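Local coordinates for protein 2-CYS peroxiredoxin (Plasmodium yoelii, PDB 2H01) that probably reduces hydrogen peroxide and organic hydroperoxides to water and alcohols, as a thioredoxin-dependent, thiol-specific peroxidase of the peroxiredoxin family, at residues V23-F28 with K32-Y37; V125-D128 with V132-H135. One frame throughout, in Å; residues are numbered along the deposited sequence.

Contact 1: residues V23-F28 with K32-Y37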
# COMPACT_ATOMS: atom_id res chain seq x y z
N VAL A 23 -0.40 -13.65 3.32
CA VAL A 23 -0.09 -12.99 2.07
C VAL A 23 1.40 -12.77 1.86
O VAL A 23 2.11 -12.35 2.75
CB VAL A 23 -0.78 -11.63 1.93
CG1 VAL A 23 -0.25 -10.92 0.69
CG2 VAL A 23 -2.25 -11.78 1.86
N SER A 24 1.84 -13.02 0.64
CA SER A 24 3.23 -12.81 0.27
C SER A 24 3.21 -11.81 -0.87
O SER A 24 2.30 -11.81 -1.70
CB SER A 24 3.88 -14.12 -0.22
OG SER A 24 3.97 -15.09 0.81
N LEU A 25 4.21 -10.95 -0.93
CA LEU A 25 4.25 -9.96 -1.98
C LEU A 25 4.26 -10.68 -3.33
O LEU A 25 3.56 -10.28 -4.26
CB LEU A 25 5.50 -9.10 -1.85
CG LEU A 25 5.54 -7.90 -2.77
CD1 LEU A 25 4.24 -7.13 -2.64
CD2 LEU A 25 6.71 -7.02 -2.43
N SER A 26 5.03 -11.76 -3.39
CA SER A 26 5.19 -12.57 -4.59
C SER A 26 3.92 -13.21 -5.12
O SER A 26 3.88 -13.65 -6.27
CB SER A 26 6.26 -13.65 -4.35
OG SER A 26 5.83 -14.61 -3.40
N ASP A 27 2.88 -13.29 -4.30
CA ASP A 27 1.62 -13.87 -4.76
C ASP A 27 1.02 -13.02 -5.89
O ASP A 27 0.18 -13.48 -6.65
CB ASP A 27 0.57 -13.93 -3.64
CG ASP A 27 0.96 -14.84 -2.49
OD1 ASP A 27 1.69 -15.83 -2.73
OD2 ASP A 27 0.52 -14.58 -1.35
N PHE A 28 1.48 -11.78 -5.99
CA PHE A 28 0.94 -10.86 -6.99
C PHE A 28 1.75 -10.70 -8.28
O PHE A 28 1.30 -10.03 -9.21
CB PHE A 28 0.70 -9.50 -6.34
CG PHE A 28 -0.21 -9.57 -5.14
CD1 PHE A 28 -1.55 -9.90 -5.29
CD2 PHE A 28 0.30 -9.35 -3.85
CE1 PHE A 28 -2.39 -10.01 -4.17
CE2 PHE A 28 -0.52 -9.45 -2.73
CZ PHE A 28 -1.88 -9.78 -2.89
N LYS A 32 -1.20 -8.68 -10.48
CA LYS A 32 -1.72 -7.43 -9.98
C LYS A 32 -0.59 -6.42 -9.83
O LYS A 32 0.54 -6.81 -9.62
CB LYS A 32 -2.34 -7.67 -8.62
CG LYS A 32 -3.81 -7.48 -8.56
CD LYS A 32 -4.55 -8.58 -9.28
CE LYS A 32 -6.02 -8.45 -9.03
NZ LYS A 32 -6.54 -7.25 -9.71
N TYR A 33 -0.90 -5.13 -9.90
CA TYR A 33 0.07 -4.14 -9.45
C TYR A 33 -0.28 -4.07 -7.97
O TYR A 33 -1.41 -4.40 -7.59
CB TYR A 33 -0.19 -2.77 -10.10
CG TYR A 33 0.02 -2.72 -11.58
CD1 TYR A 33 -0.86 -3.37 -12.45
CD2 TYR A 33 1.09 -2.01 -12.12
CE1 TYR A 33 -0.68 -3.31 -13.83
CE2 TYR A 33 1.29 -1.94 -13.50
CZ TYR A 33 0.40 -2.59 -14.35
OH TYR A 33 0.59 -2.54 -15.71
N VAL A 34 0.65 -3.64 -7.13
CA VAL A 34 0.36 -3.57 -5.70
C VAL A 34 0.60 -2.19 -5.11
O VAL A 34 1.62 -1.58 -5.39
CB VAL A 34 1.23 -4.57 -4.89
CG1 VAL A 34 0.89 -4.46 -3.39
CG2 VAL A 34 1.01 -5.99 -5.40
N LEU A 35 -0.36 -1.70 -4.33
CA LEU A 35 -0.20 -0.42 -3.65
C LEU A 35 -0.08 -0.79 -2.17
O LEU A 35 -1.08 -1.06 -1.51
CB LEU A 35 -1.40 0.52 -3.87
CG LEU A 35 -1.26 2.03 -3.54
CD1 LEU A 35 -1.21 2.28 -2.05
CD2 LEU A 35 -0.02 2.57 -4.19
N LEU A 36 1.15 -0.83 -1.68
CA LEU A 36 1.42 -1.15 -0.29
C LEU A 36 1.56 0.16 0.46
O LEU A 36 2.35 1.02 0.07
CB LEU A 36 2.72 -1.94 -0.15
CG LEU A 36 3.18 -2.18 1.30
CD1 LEU A 36 2.23 -3.16 1.99
CD2 LEU A 36 4.61 -2.73 1.34
N TYR A 37 0.79 0.33 1.54
CA TYR A 37 0.87 1.56 2.32
C TYR A 37 1.05 1.27 3.80
O TYR A 37 0.59 0.24 4.30
CB TYR A 37 -0.37 2.45 2.09
CG TYR A 37 -1.67 1.92 2.66
CD1 TYR A 37 -2.50 1.09 1.92
CD2 TYR A 37 -2.09 2.28 3.95
CE1 TYR A 37 -3.72 0.62 2.42
CE2 TYR A 37 -3.30 1.81 4.47
CZ TYR A 37 -4.11 0.99 3.70
OH TYR A 37 -5.31 0.56 4.21
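Phe-28 lays the root of its side chain against one methyl of Val-34: CB of Phe-28 comes within 3.6 Å of Val-34 CG2, and the same methyl reaches the near end of the ring, 3.8 Å from CD2 of Phe-28. The two side chains cross at about a right angle. With its CG anti to its own carbonyl carbon (chi1 -56°), Phe-28 runs its ring alongside strand 33-38, back toward the end of strand 20-24, so that the root of the ring meets Val-34. Lys-32 reaches the ring obliquely with the base of its chain, its CB 4.1 Å from CD1 of Phe-28. Beyond CB that chain bends away, and NZ is hydrogen-bonded to Asn-65. In the thioredoxin-like fold of peroxiredoxins, strand 33-38 is a central strand of the sheet, and the contact sets the single turn that follows strand 20-24 over one face of it. Leu-69 and Glu-67 of the adjacent parallel strand 66-72 also touch the Phe-28 ring. Val-34 turns its other methyl to Leu-25, whose CD1 stands 4.3 Å from Val-34 CG1, a looser apolar touch. The backbone closes the short connection: Lys-32 N donates to Phe-28 O over 3.1 Å, nearly straight (170° at the hydrogen) and in the carbonyl plane. Within the turn, Asp-27 folds its carboxylate back to Ser-24 at the end of strand 20-24, where OD2 of Asp-27 accepts from Ser-24 N at 2.9 Å, the donor lying well above the carboxylate plane.

Contact 2: residues V125-D128 with V132-H135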
# COMPACT_ATOMS: atom_id res chain seq x y z
N VAL A 125 3.68 2.91 -1.36
CA VAL A 125 4.66 2.25 -2.22
C VAL A 125 3.97 1.51 -3.35
O VAL A 125 3.22 0.56 -3.13
CB VAL A 125 5.49 1.25 -1.40
CG1 VAL A 125 6.64 0.70 -2.25
CG2 VAL A 125 6.03 1.95 -0.15
N LEU A 126 4.22 1.95 -4.58
CA LEU A 126 3.61 1.32 -5.74
C LEU A 126 4.59 0.34 -6.37
O LEU A 126 5.73 0.70 -6.68
CB LEU A 126 3.18 2.40 -6.75
CG LEU A 126 2.71 1.94 -8.13
CD1 LEU A 126 1.50 1.02 -8.02
CD2 LEU A 126 2.41 3.16 -8.99
N ILE A 127 4.19 -0.79 -6.57
CA ILE A 127 4.96 -1.92 -7.09
C ILE A 127 4.33 -2.48 -8.36
O ILE A 127 3.09 -2.65 -8.41
CB ILE A 127 5.08 -3.02 -6.02
CG1 ILE A 127 5.51 -2.43 -4.68
CG2 ILE A 127 6.06 -4.09 -6.47
CD1 ILE A 127 5.36 -3.38 -3.51
N ASP A 128 5.04 -2.72 -9.47
CA ASP A 128 4.44 -3.25 -10.70
C ASP A 128 4.22 -4.76 -10.62
O ASP A 128 4.52 -5.39 -9.61
CB ASP A 128 5.26 -2.90 -11.95
CG ASP A 128 6.65 -3.52 -11.94
OD1 ASP A 128 6.86 -4.58 -11.31
OD2 ASP A 128 7.54 -2.94 -12.59
N VAL A 132 8.63 -4.68 -9.05
CA VAL A 132 9.62 -3.61 -9.03
C VAL A 132 8.94 -2.35 -8.48
O VAL A 132 7.83 -2.02 -8.89
CB VAL A 132 10.13 -3.31 -10.46
CG1 VAL A 132 11.29 -2.31 -10.42
CG2 VAL A 132 10.54 -4.61 -11.15
N VAL A 133 9.61 -1.64 -7.57
CA VAL A 133 9.04 -0.43 -6.98
C VAL A 133 9.05 0.72 -7.97
O VAL A 133 10.09 1.04 -8.55
CB VAL A 133 9.83 0.03 -5.71
CG1 VAL A 133 9.30 1.40 -5.23
CG2 VAL A 133 9.70 -0.99 -4.59
N GLN A 134 7.90 1.37 -8.17
CA GLN A 134 7.82 2.50 -9.09
C GLN A 134 7.86 3.86 -8.38
O GLN A 134 8.29 4.86 -8.95
CB GLN A 134 6.57 2.36 -9.96
CG GLN A 134 6.51 1.03 -10.71
CD GLN A 134 7.73 0.77 -11.59
OE1 GLN A 134 8.29 -0.33 -11.59
NE2 GLN A 134 8.14 1.78 -12.35
N HIS A 135 7.38 3.91 -7.15
CA HIS A 135 7.44 5.15 -6.40
C HIS A 135 7.32 4.90 -4.90
O HIS A 135 6.87 3.84 -4.46
CB HIS A 135 6.36 6.15 -6.84
CG HIS A 135 5.00 5.88 -6.27
ND1 HIS A 135 4.75 5.79 -4.92
CD2 HIS A 135 3.80 5.69 -6.88
CE1 HIS A 135 3.47 5.55 -4.72
NE2 HIS A 135 2.87 5.49 -5.89
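Asp-128 and Val-132 grip each other twice: Asp-128 N donates to Val-132 O, and Val-132 N returns a nearly straight bond of 2.9 Å to Asp-128 OD1, which it meets from above the carboxylate plane. The carboxylate gets there because CG sits between the backbone N and carbonyl carbon (chi1 64°); OD1 also accepts from Gln-130 N, so two backbone amides of the turn share one oxygen. Further along, Gln-134 N gives Leu-126 O a short bond of 2.7 Å nearly along the C=O axis, while Leu-126 N reaches His-135 O at 3.3 Å. On the face bearing Leu-126 and His-135, the leucine sets its CB over the imidazole in a CH-pi contact, 3.5 Å from the ring centroid and shifted toward the rim near NE2. Helix 147-163 packs on both residues. On the other face Val-133 places CG1 4.1 Å from Val-125 CG1 and CG2 4.4 Å from Ile-127 CG1. The register slips by one residue between the Leu-126/His-135 and Ile-127/Val-133 pairs, a beta bulge in the antiparallel hairpin of strands 119-127 and 133-138, at the edge of the thioredoxin-like sheet.

From the N terminus, contact 1 comes first: it closes the short connection between the 3-10 turn after strand 20-24 and strand 33-38. Contact 2 follows much later, closing the turn between strands 119-127 and 133-138. The two are in series along the chain, neither enclosing nor crossing the other, yet they adjoin in space, their centres about 10 Å apart. Strands 33-38 and 119-127 are antiparallel neighbours, and probable backbone hydrogen bonds join Leu-36 O to Val-125 N and Val-34 N to Ile-127 O. Leu-25 also touches Ile-127. Together they connect the 3-10 turn, the middle of the sheet and its final hairpin.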